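Local structure of malarial CLPB2 atpase/hsp101 protein (Plasmodium falciparum, 4IRF) at residues 114-119 against 143-148. The protein is an Hsp101 chaperone of the ClpA/ClpB family that probably uses ATP hydrolysis to unfold and translocate proteins, represented here by its N-terminal cargo-binding domain. Residues are numbered along the deposited sequence; the frame is centred on the assembly and turned at random.
Sequences VEHLLS and AILKRK
Glu115 and Lys148 form a salt bridge between helices 114-121 and 138-151 of the mainly helical Clp N-terminal domain; segments 114-119 and 143-148 of these helices run nearly antiparallel (157°), their axes approaching to 9.9 Å. Lys148 reaches across to the facing helix in an extended chain that bends only at its last torsion (chi4 69°), crossing Glu115 at about a right angle. Its NZ donates to Glu115 OE1 at 3.2 Å, arriving 46° out of the carboxylate plane. The ammonium also pairs with Asp113, so two carboxylates probably share its charge, while Glu115 OE2 is hydrogen-bonded to Tyr49 OH on helix 48-56. Both nitrogens of the buried His116 ring are satisfied: ND1 by the backbone N of Asp113, NE2 by a water 2.9 Å away. The same water donates to Leu145 O (3.2 Å), linking the imidazole to the backbone of the facing helix. The rest of the contact is apolar packing. Ile144 CG2 lies 3.6 Å from Glu115 CG, so the aliphatic part of the glutamate serves as packing surface. Leu145 splits its branches: CD1 rests on Ser119 CB, whereas CD2 touches both Glu115 CB and the imidazole, meeting the ring obliquely, 3.4 Å from His116 CD2.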
loop_
_atom_site.group_PDB
_atom_site.type_symbol
_atom_site.label_atom_id
_atom_site.label_comp_id
_atom_site.label_asym_id
_atom_site.label_seq_id
_atom_site.Cartn_x
_atom_site.Cartn_y
_atom_site.Cartn_z
ATOM N N VAL A 114 6.978 5.330 -0.624
ATOM C CA VAL A 114 6.160 4.345 0.062
ATOM C C VAL A 114 5.270 4.912 1.158
ATOM O O VAL A 114 4.151 4.455 1.323
ATOM C CB VAL A 114 7.051 3.198 0.613
ATOM C CG1 VAL A 114 6.211 2.111 1.209
ATOM C CG2 VAL A 114 7.870 2.620 -0.509
ATOM N N GLU A 115 5.760 5.903 1.916
ATOM C CA GLU A 115 4.936 6.488 2.974
ATOM C C GLU A 115 3.721 7.187 2.386
ATOM O O GLU A 115 2.669 7.254 3.024
ATOM C CB GLU A 115 5.727 7.542 3.750
ATOM C CG GLU A 115 6.905 6.965 4.561
ATOM C CD GLU A 115 8.191 6.796 3.759
ATOM O OE1 GLU A 115 8.189 6.856 2.505
ATOM O OE2 GLU A 115 9.248 6.588 4.419
ATOM N N HIS A 116 3.883 7.764 1.203
ATOM C CA HIS A 116 2.782 8.492 0.560
ATOM C C HIS A 116 1.729 7.510 0.050
ATOM O O HIS A 116 0.531 7.748 0.192
ATOM C CB HIS A 116 3.331 9.372 -0.562
ATOM C CG HIS A 116 4.394 10.307 -0.068
ATOM N ND1 HIS A 116 5.692 10.261 -0.526
ATOM C CD2 HIS A 116 4.362 11.255 0.899
ATOM C CE1 HIS A 116 6.410 11.174 0.117
ATOM N NE2 HIS A 116 5.627 11.788 0.983
ATOM N N LEU A 117 2.199 6.386 -0.470
ATOM C CA LEU A 117 1.329 5.292 -0.863
ATOM C C LEU A 117 0.618 4.766 0.370
ATOM O O LEU A 117 -0.608 4.525 0.353
ATOM C CB LEU A 117 2.154 4.210 -1.572
ATOM C CG LEU A 117 1.409 3.039 -2.154
ATOM C CD1 LEU A 117 0.339 3.499 -3.151
ATOM C CD2 LEU A 117 2.414 2.158 -2.840
ATOM N N LEU A 118 1.355 4.644 1.485
ATOM C CA LEU A 118 0.740 4.189 2.725
ATOM C C LEU A 118 -0.415 5.120 3.123
ATOM O O LEU A 118 -1.511 4.660 3.482
ATOM C CB LEU A 118 1.800 4.054 3.848
ATOM C CG LEU A 118 1.282 3.389 5.126
ATOM C CD1 LEU A 118 1.282 1.888 4.997
ATOM C CD2 LEU A 118 2.128 3.834 6.307
ATOM N N SER A 119 -0.201 6.434 3.003
ATOM C CA SER A 119 -1.229 7.393 3.365
ATOM C C SER A 119 -2.449 7.217 2.455
ATOM O O SER A 119 -3.597 7.206 2.909
ATOM C CB SER A 119 -0.665 8.812 3.238
ATOM O OG SER A 119 -1.667 9.743 3.575
ATOM N N ALA A 143 2.269 11.421 11.252
ATOM C CA ALA A 143 3.553 11.556 11.919
ATOM C C ALA A 143 4.678 10.920 11.114
ATOM O O ALA A 143 5.763 11.493 11.011
ATOM C CB ALA A 143 3.494 11.004 13.337
ATOM N N ILE A 144 4.425 9.734 10.539
ATOM C CA ILE A 144 5.373 9.125 9.630
ATOM C C ILE A 144 5.715 10.078 8.484
ATOM O O ILE A 144 6.884 10.237 8.105
ATOM C CB ILE A 144 4.793 7.830 9.040
ATOM C CG1 ILE A 144 4.672 6.779 10.140
ATOM C CG2 ILE A 144 5.653 7.354 7.895
ATOM C CD1 ILE A 144 3.943 5.513 9.718
ATOM N N LEU A 145 4.678 10.691 7.918
ATOM C CA LEU A 145 4.873 11.607 6.799
ATOM C C LEU A 145 5.632 12.851 7.217
ATOM O O LEU A 145 6.532 13.289 6.490
ATOM C CB LEU A 145 3.538 12.019 6.187
ATOM C CG LEU A 145 2.903 10.979 5.288
ATOM C CD1 LEU A 145 1.618 11.511 4.682
ATOM C CD2 LEU A 145 3.891 10.646 4.220
ATOM N N LYS A 146 5.273 13.384 8.380
ATOM C CA LYS A 146 5.935 14.568 8.944
ATOM C C LYS A 146 7.410 14.259 9.231
ATOM O O LYS A 146 8.300 15.026 8.858
ATOM C CB LYS A 146 5.204 15.022 10.216
ATOM C CG LYS A 146 5.799 16.250 10.922
ATOM C CD LYS A 146 4.976 16.617 12.143
ATOM C CE LYS A 146 5.541 17.840 12.852
ATOM N NZ LYS A 146 6.956 17.634 13.294
ATOM N N ARG A 147 7.736 13.107 9.804
ATOM C CA ARG A 147 9.139 12.780 10.022
ATOM C C ARG A 147 9.931 12.572 8.773
ATOM O O ARG A 147 11.077 12.915 8.697
ATOM C CB ARG A 147 9.290 11.516 10.877
ATOM C CG ARG A 147 8.639 11.550 12.228
ATOM C CD ARG A 147 9.177 10.426 13.093
ATOM N NE ARG A 147 8.563 9.170 12.749
ATOM C CZ ARG A 147 7.403 8.796 13.224
ATOM N NH1 ARG A 147 6.784 9.554 14.079
ATOM N NH2 ARG A 147 6.881 7.677 12.848
ATOM N N LYS A 148 9.322 12.013 7.825
ATOM C CA LYS A 148 10.006 11.839 6.585
ATOM C C LYS A 148 10.372 13.194 5.985
ATOM O O LYS A 148 11.433 13.391 5.499
ATOM C CB LYS A 148 9.180 11.011 5.608
ATOM C CG LYS A 148 9.920 10.767 4.343
ATOM C CD LYS A 148 9.012 10.169 3.315
ATOM C CE LYS A 148 9.747 9.847 2.055
ATOM N NZ LYS A 148 10.706 8.747 2.160
HETATM O O HOH W 1 6.717 13.000 3.357
#